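Local coordinates for proximal thread matrix protein 1 (Mytilus galloprovincialis, PDB 4CN9) that binds zinc and is a collagen-binding matrix protein of the mussel byssus, probably acting in the proximal thread, at residues Tyr416-Ser421 / Glu431-Leu436; Ile396-Gly401 / Ser421-Leu426; Asp254-Phe259 / Lys363-Leu368; Phe279-Val284 / Gly323-Val328. All blocks are in the same frame, centred on the assembly; numbering follows the deposited sequence.

Contact 1 (Tyr416-Ser421 / Glu431-Leu436); sequences YVFTTS and EDVVKL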
loop_
_atom_site.group_PDB
_atom_site.type_symbol
_atom_site.label_atom_id
_atom_site.label_comp_id
_atom_site.label_asym_id
_atom_site.label_seq_id
_atom_site.Cartn_x
_atom_site.Cartn_y
_atom_site.Cartn_z
ATOM N N TYR A 416 -3.190 -7.186 -0.139
ATOM C CA TYR A 416 -2.532 -7.905 0.952
ATOM C C TYR A 416 -3.546 -8.748 1.728
ATOM O O TYR A 416 -3.279 -9.153 2.864
ATOM C CB TYR A 416 -1.843 -6.956 1.937
ATOM C CG TYR A 416 -0.855 -5.952 1.345
ATOM C CD1 TYR A 416 -0.455 -6.010 0.009
ATOM C CD2 TYR A 416 -0.346 -4.938 2.131
ATOM C CE1 TYR A 416 0.440 -5.070 -0.518
ATOM C CE2 TYR A 416 0.551 -4.003 1.620
ATOM C CZ TYR A 416 0.940 -4.074 0.302
ATOM O OH TYR A 416 1.800 -3.115 -0.179
ATOM N N VAL A 417 -4.690 -8.991 1.099
ATOM C CA VAL A 417 -5.757 -9.847 1.609
ATOM C C VAL A 417 -5.771 -11.191 0.870
ATOM O O VAL A 417 -5.783 -11.243 -0.356
ATOM C CB VAL A 417 -7.145 -9.183 1.404
ATOM C CG1 VAL A 417 -8.289 -10.168 1.688
ATOM C CG2 VAL A 417 -7.285 -7.958 2.255
ATOM N N PHE A 418 -5.795 -12.281 1.631
ATOM C CA PHE A 418 -5.749 -13.617 1.066
ATOM C C PHE A 418 -6.834 -14.466 1.700
ATOM O O PHE A 418 -7.112 -14.333 2.897
ATOM C CB PHE A 418 -4.392 -14.266 1.333
ATOM C CG PHE A 418 -3.240 -13.533 0.735
ATOM C CD1 PHE A 418 -2.623 -12.502 1.425
ATOM C CD2 PHE A 418 -2.779 -13.862 -0.529
ATOM C CE1 PHE A 418 -1.556 -11.813 0.865
ATOM C CE2 PHE A 418 -1.725 -13.180 -1.096
ATOM C CZ PHE A 418 -1.105 -12.160 -0.401
ATOM N N THR A 419 -7.452 -15.330 0.892
ATOM C CA THR A 419 -8.482 -16.249 1.375
ATOM C C THR A 419 -8.233 -17.644 0.783
ATOM O O THR A 419 -7.765 -17.778 -0.352
ATOM C CB THR A 419 -9.929 -15.782 1.010
ATOM O OG1 THR A 419 -10.098 -15.764 -0.412
ATOM C CG2 THR A 419 -10.239 -14.390 1.549
ATOM N N THR A 420 -8.493 -18.676 1.576
ATOM C CA THR A 420 -8.400 -20.056 1.096
ATOM C C THR A 420 -9.549 -20.840 1.702
ATOM O O THR A 420 -10.014 -20.526 2.788
ATOM C CB THR A 420 -7.028 -20.754 1.443
ATOM O OG1 THR A 420 -6.879 -20.933 2.862
ATOM C CG2 THR A 420 -5.842 -19.940 0.939
ATOM N N SER A 421 -9.993 -21.886 1.021
ATOM C CA SER A 421 -11.128 -22.663 1.502
ATOM C C SER A 421 -10.738 -23.588 2.653
ATOM O O SER A 421 -11.582 -23.986 3.448
ATOM C CB SER A 421 -11.693 -23.509 0.358
ATOM O OG SER A 421 -10.685 -24.372 -0.120
ATOM N N GLU A 431 3.914 -18.145 -1.200
ATOM C CA GLU A 431 4.907 -17.323 -1.887
ATOM C C GLU A 431 4.504 -15.856 -1.863
ATOM O O GLU A 431 5.328 -14.979 -1.609
ATOM C CB GLU A 431 5.094 -17.762 -3.342
ATOM C CG GLU A 431 5.782 -19.096 -3.506
ATOM C CD GLU A 431 7.020 -19.218 -2.648
ATOM O OE1 GLU A 431 7.913 -18.344 -2.754
ATOM O OE2 GLU A 431 7.088 -20.181 -1.853
ATOM N N ASP A 432 3.235 -15.595 -2.144
ATOM C CA ASP A 432 2.734 -14.233 -2.143
ATOM C C ASP A 432 2.812 -13.628 -0.747
ATOM O O ASP A 432 3.152 -12.456 -0.601
ATOM C CB ASP A 432 1.297 -14.179 -2.668
ATOM C CG ASP A 432 1.220 -14.352 -4.174
ATOM O OD1 ASP A 432 2.238 -14.101 -4.849
ATOM O OD2 ASP A 432 0.137 -14.731 -4.681
ATOM N N VAL A 433 2.520 -14.411 0.282
ATOM C CA VAL A 433 2.572 -13.865 1.642
ATOM C C VAL A 433 4.005 -13.550 2.049
ATOM O O VAL A 433 4.257 -12.507 2.620
ATOM C CB VAL A 433 1.853 -14.762 2.677
ATOM C CG1 VAL A 433 2.141 -14.302 4.097
ATOM C CG2 VAL A 433 0.351 -14.753 2.408
ATOM N N VAL A 434 4.945 -14.437 1.720
ATOM C CA VAL A 434 6.368 -14.207 1.997
ATOM C C VAL A 434 6.896 -12.920 1.344
ATOM O O VAL A 434 7.644 -12.165 1.980
ATOM C CB VAL A 434 7.223 -15.439 1.572
ATOM C CG1 VAL A 434 8.700 -15.118 1.568
ATOM C CG2 VAL A 434 6.943 -16.622 2.505
ATOM N N LYS A 435 6.513 -12.665 0.091
ATOM C CA LYS A 435 6.954 -11.458 -0.600
ATOM C C LYS A 435 6.507 -10.217 0.149
ATOM O O LYS A 435 7.229 -9.228 0.179
ATOM C CB LYS A 435 6.409 -11.365 -2.030
ATOM C CG LYS A 435 7.080 -12.281 -3.046
ATOM C CD LYS A 435 6.466 -12.059 -4.432
ATOM C CE LYS A 435 6.914 -13.113 -5.440
ATOM N NZ LYS A 435 6.248 -12.934 -6.767
ATOM N N LEU A 436 5.315 -10.258 0.738
ATOM C CA LEU A 436 4.859 -9.141 1.564
ATOM C C LEU A 436 5.564 -9.127 2.931
ATOM O O LEU A 436 5.983 -8.081 3.403
ATOM C CB LEU A 436 3.339 -9.199 1.743
ATOM C CG LEU A 436 2.536 -9.170 0.436
ATOM C CD1 LEU A 436 1.046 -9.256 0.699
ATOM C CD2 LEU A 436 2.855 -7.921 -0.364
#
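In the second von Willebrand factor type A domain, the edge strand 417-420 of the central sheet is faced by the last helix of the domain, 430-437, and Phe418 and Leu436 meet between them. The short segments run nearly antiparallel, at 157°, with their axes 10.2 Å apart. Phe418 points at the helix, and its ring is met by three residues. Val433 places CG2 over one face, 3.9 Å from the centroid of the Phe418 ring, a CH-pi contact set toward the rim. Leu436 CD1 lies at the edge of the same ring, in its plane, 3.7 Å from Phe418 CE1. Asp432 takes part through its methylene, with CB 3.5 Å from Phe418 CE2. Leu436 also reaches Tyr416 with both methyls. Leu436 CD1 is 3.6 Å from Tyr416 CD1, while Leu436 CD2 sits 3.7 Å from Tyr416 CE1. The Leu436 CG lies anti to its carbonyl carbon (chi1 -58°), which sends the fork of the side chain toward the two rings. Val394 of the neighbouring strand 391-398 touches both Phe418 and Leu436. Across this contact only carbon atoms meet, methyls and the Asp432 methylene against two rings, so the fit depends on shape, not directed polar bonds.

Contact 2 (Ile396-Gly401 / Ser421-Leu426); sequences IGVGTG and SSFDKL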
loop_
_atom_site.group_PDB
_atom_site.type_symbol
_atom_site.label_atom_id
_atom_site.label_comp_id
_atom_site.label_asym_id
_atom_site.label_seq_id
_atom_site.Cartn_x
_atom_site.Cartn_y
_atom_site.Cartn_z
ATOM N N ILE A 396 -5.282 -12.755 6.327
ATOM C CA ILE A 396 -5.610 -14.037 5.734
ATOM C C ILE A 396 -6.829 -14.651 6.402
ATOM O O ILE A 396 -6.863 -14.784 7.619
ATOM C CB ILE A 396 -4.443 -15.032 5.906
ATOM C CG1 ILE A 396 -3.176 -14.467 5.266
ATOM C CG2 ILE A 396 -4.819 -16.407 5.355
ATOM C CD1 ILE A 396 -1.883 -15.079 5.774
ATOM N N GLY A 397 -7.826 -15.013 5.595
ATOM C CA GLY A 397 -8.990 -15.761 6.058
ATOM C C GLY A 397 -8.968 -17.200 5.545
ATOM O O GLY A 397 -8.664 -17.450 4.374
ATOM N N VAL A 398 -9.275 -18.149 6.423
ATOM C CA VAL A 398 -9.310 -19.565 6.063
ATOM C C VAL A 398 -10.676 -20.152 6.364
ATOM O O VAL A 398 -11.194 -20.008 7.482
ATOM C CB VAL A 398 -8.271 -20.365 6.857
ATOM C CG1 VAL A 398 -8.171 -21.795 6.329
ATOM C CG2 VAL A 398 -6.928 -19.687 6.801
ATOM N N GLY A 399 -11.289 -20.780 5.366
ATOM C CA GLY A 399 -12.569 -21.437 5.580
ATOM C C GLY A 399 -13.751 -20.627 5.125
ATOM O O GLY A 399 -13.631 -19.814 4.202
ATOM N N THR A 400 -14.906 -20.857 5.756
ATOM C CA THR A 400 -16.131 -20.136 5.406
ATOM C C THR A 400 -16.680 -19.338 6.585
ATOM O O THR A 400 -17.764 -18.779 6.497
ATOM C CB THR A 400 -17.255 -21.092 4.943
ATOM O OG1 THR A 400 -17.605 -21.974 6.016
ATOM C CG2 THR A 400 -16.821 -21.904 3.727
ATOM N N GLY A 401 -15.937 -19.291 7.685
ATOM C CA GLY A 401 -16.398 -18.604 8.876
ATOM C C GLY A 401 -15.981 -17.144 9.009
ATOM O O GLY A 401 -16.521 -16.429 9.842
ATOM N N SER A 421 -9.993 -21.886 1.021
ATOM C CA SER A 421 -11.128 -22.663 1.502
ATOM C C SER A 421 -10.738 -23.588 2.653
ATOM O O SER A 421 -11.582 -23.986 3.448
ATOM C CB SER A 421 -11.693 -23.509 0.358
ATOM O OG SER A 421 -10.685 -24.372 -0.120
ATOM N N SER A 422 -9.467 -23.953 2.735
ATOM C CA SER A 422 -9.029 -24.872 3.772
ATOM C C SER A 422 -7.609 -24.592 4.189
ATOM O O SER A 422 -6.839 -23.947 3.470
ATOM C CB SER A 422 -9.110 -26.327 3.296
ATOM O OG SER A 422 -8.047 -26.627 2.421
ATOM N N PHE A 423 -7.269 -25.125 5.351
ATOM C CA PHE A 423 -5.934 -24.992 5.906
ATOM C C PHE A 423 -4.893 -25.735 5.064
ATOM O O PHE A 423 -3.741 -25.329 5.009
ATOM C CB PHE A 423 -5.946 -25.464 7.355
ATOM C CG PHE A 423 -6.635 -24.496 8.292
ATOM C CD1 PHE A 423 -8.004 -24.537 8.471
ATOM C CD2 PHE A 423 -5.902 -23.529 8.974
ATOM C CE1 PHE A 423 -8.634 -23.638 9.322
ATOM C CE2 PHE A 423 -6.517 -22.630 9.814
ATOM C CZ PHE A 423 -7.882 -22.687 9.999
ATOM N N ASP A 424 -5.312 -26.802 4.383
ATOM C CA ASP A 424 -4.418 -27.534 3.500
ATOM C C ASP A 424 -3.968 -26.649 2.335
ATOM O O ASP A 424 -2.897 -26.859 1.768
ATOM C CB ASP A 424 -5.124 -28.773 2.932
ATOM C CG ASP A 424 -5.466 -29.800 4.002
ATOM O OD1 ASP A 424 -6.492 -29.640 4.706
ATOM O OD2 ASP A 424 -4.717 -30.781 4.117
ATOM N N LYS A 425 -4.790 -25.670 1.966
ATOM C CA LYS A 425 -4.472 -24.821 0.819
ATOM C C LYS A 425 -3.690 -23.561 1.192
ATOM O O LYS A 425 -3.467 -22.705 0.344
ATOM C CB LYS A 425 -5.746 -24.477 0.039
ATOM C CG LYS A 425 -6.544 -25.724 -0.371
ATOM C CD LYS A 425 -7.201 -25.619 -1.748
ATOM C CE LYS A 425 -8.090 -24.389 -1.868
ATOM N NZ LYS A 425 -9.032 -24.461 -3.035
ATOM N N LEU A 426 -3.243 -23.456 2.444
ATOM C CA LEU A 426 -2.385 -22.337 2.834
ATOM C C LEU A 426 -1.111 -22.314 1.997
ATOM O O LEU A 426 -0.572 -21.252 1.724
ATOM C CB LEU A 426 -2.054 -22.350 4.330
ATOM C CG LEU A 426 -3.114 -21.754 5.256
ATOM C CD1 LEU A 426 -2.775 -22.031 6.708
ATOM C CD2 LEU A 426 -3.277 -20.246 5.023
#
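The end of strand 391-398 and the loop after strand 417-420 come closest at Gly399 and Ser421, whose CA atoms are 4.5 Å apart. Strand geometry stops at Val398. Gly399 turns out of the strand with a positive phi, a region that glycine enters easily. Its CA sends a C-H toward the backbone oxygen of Ser421, at 3.5 Å from Gly399 CA to Ser421 O. The loop 421-426 is compact. Lys425 N is bonded to Ser422 O, and Leu426 N to Phe423 O, which turns the chain so that Phe423 and Leu426 both reach back to the strand.

Val398 is the main side chain on the strand. Val398 CG1 stands over the centre of the Phe423 ring, 3.5 Å from the centroid and only 11° off the ring normal, a CH-pi contact. CG1 is trans to the Val398 backbone nitrogen (chi1 -172°), and CG2 is thereby turned to the second partner. Val398 CG2 is 4.1 Å from Leu426 CD2. Ile396, two residues earlier and pointing the same way, adds its CG2 at 4.2 Å from Leu426 CD2. Leu426 thus meets both branched residues with a single methyl. Beyond the two segments, Phe423 touches Ile265 and Asn272, and Leu426 rests on Phe279 of helix 272-285.

The side chains that meet are all hydrocarbon. Their contact, with one C-H to oxygen approach at the glycine, packs the loop against the strand end, next to the probable hydrogen bond from Gly399 N to Thr420 O.

Contact 3 (Asp254-Phe259 / Lys363-Leu368); sequences DIAFVF and KVVILL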
loop_
_atom_site.group_PDB
_atom_site.type_symbol
_atom_site.label_atom_id
_atom_site.label_comp_id
_atom_site.label_asym_id
_atom_site.label_seq_id
_atom_site.Cartn_x
_atom_site.Cartn_y
_atom_site.Cartn_z
ATOM N N ASP A 254 10.591 -6.429 12.120
ATOM C CA ASP A 254 9.908 -6.949 13.315
ATOM C C ASP A 254 8.550 -7.468 12.857
ATOM O O ASP A 254 7.714 -6.688 12.386
ATOM C CB ASP A 254 9.690 -5.862 14.364
ATOM C CG ASP A 254 10.972 -5.453 15.095
ATOM O OD1 ASP A 254 11.940 -6.255 15.211
ATOM O OD2 ASP A 254 10.982 -4.302 15.574
ATOM N N ILE A 255 8.345 -8.777 12.978
ATOM C CA ILE A 255 7.183 -9.439 12.398
ATOM C C ILE A 255 6.324 -10.092 13.465
ATOM O O ILE A 255 6.784 -10.990 14.179
ATOM C CB ILE A 255 7.585 -10.586 11.444
ATOM C CG1 ILE A 255 8.653 -10.146 10.438
ATOM C CG2 ILE A 255 6.361 -11.131 10.711
ATOM C CD1 ILE A 255 8.149 -9.259 9.381
ATOM N N ALA A 256 5.065 -9.689 13.542
ATOM C CA ALA A 256 4.145 -10.308 14.485
ATOM C C ALA A 256 3.077 -11.150 13.802
ATOM O O ALA A 256 2.316 -10.652 12.959
ATOM C CB ALA A 256 3.515 -9.241 15.372
ATOM N N PHE A 257 3.025 -12.435 14.164
ATOM C CA PHE A 257 1.902 -13.285 13.785
ATOM C C PHE A 257 0.787 -13.051 14.784
ATOM O O PHE A 257 0.985 -13.193 15.984
ATOM C CB PHE A 257 2.268 -14.764 13.827
ATOM C CG PHE A 257 3.279 -15.169 12.796
ATOM C CD1 PHE A 257 2.930 -15.230 11.468
ATOM C CD2 PHE A 257 4.566 -15.506 13.172
ATOM C CE1 PHE A 257 3.866 -15.610 10.516
ATOM C CE2 PHE A 257 5.507 -15.897 12.231
ATOM C CZ PHE A 257 5.155 -15.946 10.901
ATOM N N VAL A 258 -0.377 -12.685 14.282
ATOM C CA VAL A 258 -1.536 -12.477 15.127
ATOM C C VAL A 258 -2.562 -13.475 14.642
ATOM O O VAL A 258 -3.178 -13.274 13.585
ATOM C CB VAL A 258 -2.075 -11.057 14.984
ATOM C CG1 VAL A 258 -3.315 -10.864 15.846
ATOM C CG2 VAL A 258 -0.981 -10.040 15.352
ATOM N N PHE A 259 -2.712 -14.574 15.367
ATOM C CA PHE A 259 -3.551 -15.647 14.858
ATOM C C PHE A 259 -4.599 -16.257 15.789
ATOM O O PHE A 259 -4.483 -16.253 17.013
ATOM C CB PHE A 259 -2.708 -16.741 14.218
ATOM C CG PHE A 259 -1.880 -17.543 15.159
ATOM C CD1 PHE A 259 -2.388 -18.703 15.744
ATOM C CD2 PHE A 259 -0.548 -17.211 15.392
ATOM C CE1 PHE A 259 -1.602 -19.477 16.594
ATOM C CE2 PHE A 259 0.245 -17.981 16.236
ATOM C CZ PHE A 259 -0.279 -19.117 16.838
ATOM N N LYS A 363 8.035 -2.851 10.282
ATOM C CA LYS A 363 7.112 -3.582 11.156
ATOM C C LYS A 363 6.024 -4.201 10.297
ATOM O O LYS A 363 5.502 -3.549 9.390
ATOM C CB LYS A 363 6.498 -2.651 12.204
ATOM C CG LYS A 363 7.518 -2.062 13.187
ATOM C CD LYS A 363 6.886 -1.088 14.168
ATOM C CE LYS A 363 6.320 0.143 13.470
ATOM N NZ LYS A 363 7.379 0.998 12.859
ATOM N N VAL A 364 5.699 -5.460 10.588
ATOM C CA VAL A 364 4.715 -6.214 9.826
ATOM C C VAL A 364 3.826 -7.025 10.780
ATOM O O VAL A 364 4.300 -7.607 11.750
ATOM C CB VAL A 364 5.388 -7.222 8.834
ATOM C CG1 VAL A 364 4.338 -7.910 7.969
ATOM C CG2 VAL A 364 6.421 -6.514 7.945
ATOM N N VAL A 365 2.537 -7.050 10.492
ATOM C CA VAL A 365 1.620 -7.978 11.127
ATOM C C VAL A 365 1.062 -8.908 10.069
ATOM O O VAL A 365 0.598 -8.473 9.016
ATOM C CB VAL A 365 0.422 -7.254 11.806
ATOM C CG1 VAL A 365 -0.712 -8.252 12.094
ATOM C CG2 VAL A 365 0.868 -6.566 13.083
ATOM N N ILE A 366 1.108 -10.202 10.345
ATOM C CA ILE A 366 0.427 -11.161 9.510
ATOM C C ILE A 366 -0.686 -11.744 10.364
ATOM O O ILE A 366 -0.419 -12.433 11.335
ATOM C CB ILE A 366 1.348 -12.287 9.071
ATOM C CG1 ILE A 366 2.529 -11.725 8.271
ATOM C CG2 ILE A 366 0.580 -13.300 8.236
ATOM C CD1 ILE A 366 3.625 -12.725 8.032
ATOM N N LEU A 367 -1.926 -11.464 9.982
ATOM C CA LEU A 367 -3.092 -11.920 10.726
ATOM C C LEU A 367 -3.800 -13.057 9.994
ATOM O O LEU A 367 -3.996 -13.008 8.766
ATOM C CB LEU A 367 -4.056 -10.762 10.961
ATOM C CG LEU A 367 -5.240 -11.051 11.886
ATOM C CD1 LEU A 367 -5.566 -9.841 12.750
ATOM C CD2 LEU A 367 -6.447 -11.487 11.099
ATOM N N LEU A 368 -4.188 -14.071 10.761
ATOM C CA LEU A 368 -4.903 -15.234 10.246
ATOM C C LEU A 368 -6.166 -15.471 11.082
ATOM O O LEU A 368 -6.089 -15.556 12.307
ATOM C CB LEU A 368 -4.009 -16.480 10.330
ATOM C CG LEU A 368 -2.800 -16.660 9.412
ATOM C CD1 LEU A 368 -1.486 -16.855 10.175
ATOM C CD2 LEU A 368 -3.071 -17.872 8.496
#
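Strands 254-259 and 363-368 lie side by side in the central sheet of a von Willebrand factor type A domain, a Rossmann-like fold with a mostly parallel sheet between helices. The strands pair in parallel, from Asp254 with Lys363 to Phe259 with Leu368, and their directions differ by 19°.

Five backbone hydrogen bonds join them in alternation. Val364 N, Ile366 N and Leu368 N donate to Asp254 O, Ala256 O and Val258 O. In the other direction, Ala256 N donates to Val364 O and Val258 N to Ile366 O. The bond from Ala256 N to Val364 O, at 2.9 Å, is almost straight, with 174° at the hydrogen. C-H contacts supplement them, such as Leu367 CA to Val258 O at 3.2 Å.

Apolar contacts fall on both faces. Ile255, Phe257 and Phe259 share one face with Val364, Ile366 and Leu368. Here Phe257 and Ile366 point the same way, with Phe257 CE1 3.8 Å from Ile366 CD1. Helix 272-285 covers this face at Phe257 and Phe259. On the other face, Val258 CG2 meets Val365 CG1 at 3.7 Å, and Val258 CG1 meets Leu367 CD1 at 4.0 Å.

The Asp254 carboxylate forms a salt bridge with Arg358, and Lys363 NZ makes a weak hydrogen bond to Glu389 O. Ile255 folds its chain back at chi2 (-73°), and its CD1 comes tightly against Val364 CB, at 3.5 Å.

Contact 4 (Phe279-Val284 / Gly323-Val328); sequences FMKDIV and GAIDKV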
loop_
_atom_site.group_PDB
_atom_site.type_symbol
_atom_site.label_atom_id
_atom_site.label_comp_id
_atom_site.label_asym_id
_atom_site.label_seq_id
_atom_site.Cartn_x
_atom_site.Cartn_y
_atom_site.Cartn_z
ATOM N N PHE A 279 2.488 -23.342 8.500
ATOM C CA PHE A 279 2.518 -22.206 7.583
ATOM C C PHE A 279 3.389 -21.094 8.174
ATOM O O PHE A 279 4.269 -20.561 7.512
ATOM C CB PHE A 279 1.075 -21.757 7.316
ATOM C CG PHE A 279 0.934 -20.507 6.485
ATOM C CD1 PHE A 279 1.109 -20.540 5.121
ATOM C CD2 PHE A 279 0.542 -19.319 7.067
ATOM C CE1 PHE A 279 0.944 -19.403 4.355
ATOM C CE2 PHE A 279 0.368 -18.171 6.298
ATOM C CZ PHE A 279 0.560 -18.222 4.947
ATOM N N MET A 280 3.172 -20.767 9.441
ATOM C CA MET A 280 3.959 -19.726 10.092
ATOM C C MET A 280 5.436 -20.104 10.247
ATOM O O MET A 280 6.324 -19.273 10.024
ATOM C CB MET A 280 3.330 -19.381 11.440
ATOM C CG MET A 280 1.963 -18.770 11.253
ATOM S SD MET A 280 1.128 -18.313 12.766
ATOM C CE MET A 280 1.005 -19.905 13.588
ATOM N N LYS A 281 5.703 -21.352 10.623
ATOM C CA LYS A 281 7.077 -21.843 10.697
ATOM C C LYS A 281 7.787 -21.792 9.337
ATOM O O LYS A 281 8.966 -21.455 9.268
ATOM C CB LYS A 281 7.097 -23.266 11.272
ATOM C CG LYS A 281 6.805 -23.294 12.752
ATOM C CD LYS A 281 6.164 -24.599 13.201
ATOM C CE LYS A 281 6.953 -25.784 12.735
ATOM N NZ LYS A 281 6.306 -27.087 13.038
ATOM N N ASP A 282 7.072 -22.117 8.258
ATOM C CA ASP A 282 7.643 -22.044 6.919
ATOM C C ASP A 282 8.021 -20.610 6.547
ATOM O O ASP A 282 9.047 -20.374 5.916
ATOM C CB ASP A 282 6.700 -22.640 5.868
ATOM C CG ASP A 282 6.603 -24.167 5.960
ATOM O OD1 ASP A 282 7.399 -24.768 6.702
ATOM O OD2 ASP A 282 5.726 -24.763 5.294
ATOM N N ILE A 283 7.212 -19.650 6.979
ATOM C CA ILE A 283 7.513 -18.240 6.761
ATOM C C ILE A 283 8.773 -17.829 7.497
ATOM O O ILE A 283 9.646 -17.152 6.941
ATOM C CB ILE A 283 6.309 -17.364 7.182
ATOM C CG1 ILE A 283 5.170 -17.601 6.191
ATOM C CG2 ILE A 283 6.693 -15.878 7.248
ATOM C CD1 ILE A 283 3.873 -17.015 6.615
ATOM N N VAL A 284 8.894 -18.253 8.750
ATOM C CA VAL A 284 10.089 -17.955 9.525
ATOM C C VAL A 284 11.348 -18.432 8.791
ATOM O O VAL A 284 12.361 -17.727 8.735
ATOM C CB VAL A 284 10.003 -18.572 10.939
ATOM C CG1 VAL A 284 11.342 -18.528 11.637
ATOM C CG2 VAL A 284 8.937 -17.829 11.769
ATOM N N GLY A 323 9.882 -23.683 17.492
ATOM C CA GLY A 323 9.447 -24.498 18.611
ATOM C C GLY A 323 8.477 -23.744 19.511
ATOM O O GLY A 323 7.575 -24.337 20.090
ATOM N N ALA A 324 8.651 -22.431 19.632
ATOM C CA ALA A 324 7.722 -21.636 20.436
ATOM C C ALA A 324 6.346 -21.581 19.771
ATOM O O ALA A 324 5.305 -21.674 20.445
ATOM C CB ALA A 324 8.272 -20.235 20.663
ATOM N N ILE A 325 6.337 -21.436 18.450
ATOM C CA ILE A 325 5.078 -21.443 17.706
ATOM C C ILE A 325 4.330 -22.758 17.938
ATOM O O ILE A 325 3.115 -22.777 18.166
ATOM C CB ILE A 325 5.337 -21.230 16.198
ATOM C CG1 ILE A 325 5.674 -19.753 15.946
ATOM C CG2 ILE A 325 4.133 -21.644 15.381
ATOM C CD1 ILE A 325 6.307 -19.488 14.623
ATOM N N ASP A 326 5.076 -23.854 17.937
ATOM C CA ASP A 326 4.483 -25.181 18.059
ATOM C C ASP A 326 3.887 -25.486 19.433
ATOM O O ASP A 326 2.968 -26.303 19.547
ATOM C CB ASP A 326 5.518 -26.239 17.695
ATOM C CG ASP A 326 5.437 -26.647 16.238
ATOM O OD1 ASP A 326 4.381 -26.420 15.619
ATOM O OD2 ASP A 326 6.427 -27.180 15.713
ATOM N N LYS A 327 4.414 -24.839 20.466
ATOM C CA LYS A 327 3.919 -25.014 21.825
ATOM C C LYS A 327 2.602 -24.285 22.108
ATOM O O LYS A 327 1.948 -24.540 23.120
ATOM C CB LYS A 327 4.976 -24.537 22.831
ATOM C CG LYS A 327 6.107 -25.523 23.068
ATOM C CD LYS A 327 7.047 -25.046 24.176
ATOM C CE LYS A 327 8.490 -25.437 23.873
ATOM N NZ LYS A 327 9.465 -24.847 24.839
ATOM N N VAL A 328 2.199 -23.383 21.227
ATOM C CA VAL A 328 0.992 -22.592 21.471
ATOM C C VAL A 328 -0.259 -23.470 21.433
ATOM O O VAL A 328 -0.472 -24.218 20.485
ATOM C CB VAL A 328 0.882 -21.425 20.471
ATOM C CG1 VAL A 328 -0.461 -20.710 20.597
ATOM C CG2 VAL A 328 2.014 -20.453 20.713
#
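Lys281 leaves its helix with CG beside the backbone N and bends at chi3 (52°), and this turn brings NZ to the carboxylate of Asp326. Asp326 CB points neither at the facing helix nor away from it, but its carboxylate swings toward the lysine. The two side chains cross at about a right angle. Lys281 NZ forms a salt bridge with Asp326 OD2 at 2.7 Å, from the syn side and 16° out of the carboxylate plane. Lys281 NZ also bonds Asn278 OD1, and Asp326 OD1 takes a hydrogen bond from Gln274 NE2, so the carboxylate is fixed at both oxygens.

Ile325 fills the buried side of the contact. Ile325 CG2 touches Met280 CE at 4.0 Å and Lys281 CG at 4.1 Å. The other branch reaches further along helix 279-284, with Ile325 CD1 4.2 Å from Val284 CG2. The lysine therefore offers its aliphatic stem to the isoleucine and its charged end to the aspartate. The helix axes are 9.9 Å apart and nearly antiparallel, at 169°. Met280 and Val284 touch Phe257 of strand 253-260, and Ile325 touches Phe310 of strand 306-310; both helices thus pack on the von Willebrand factor type A sheet.

All four contacts belong to the second von Willebrand factor type A domain and lie away from the zinc sites. Contacts 1, 2 and 3 share its mixed sheet, in which strands 253-260, 362-369, 391-398 and 417-420 are successive neighbours. Contact 2 joins contact 1 through Phe418 O and Gly397 N, 2.9 Å apart, and contact 3 through Ile396 N and Leu367 O, 2.8 Å apart; both are probable hydrogen bonds. Contact 4 is nested in the chain loop closed by contact 3, and its Met280 SD packs on Phe259 CD2. Phe279 reaches contact 2 at Ile396 and Leu426. Ile283 of contact 4 touches Val433 of contact 1; the centres of these two contacts are about 17 Å apart.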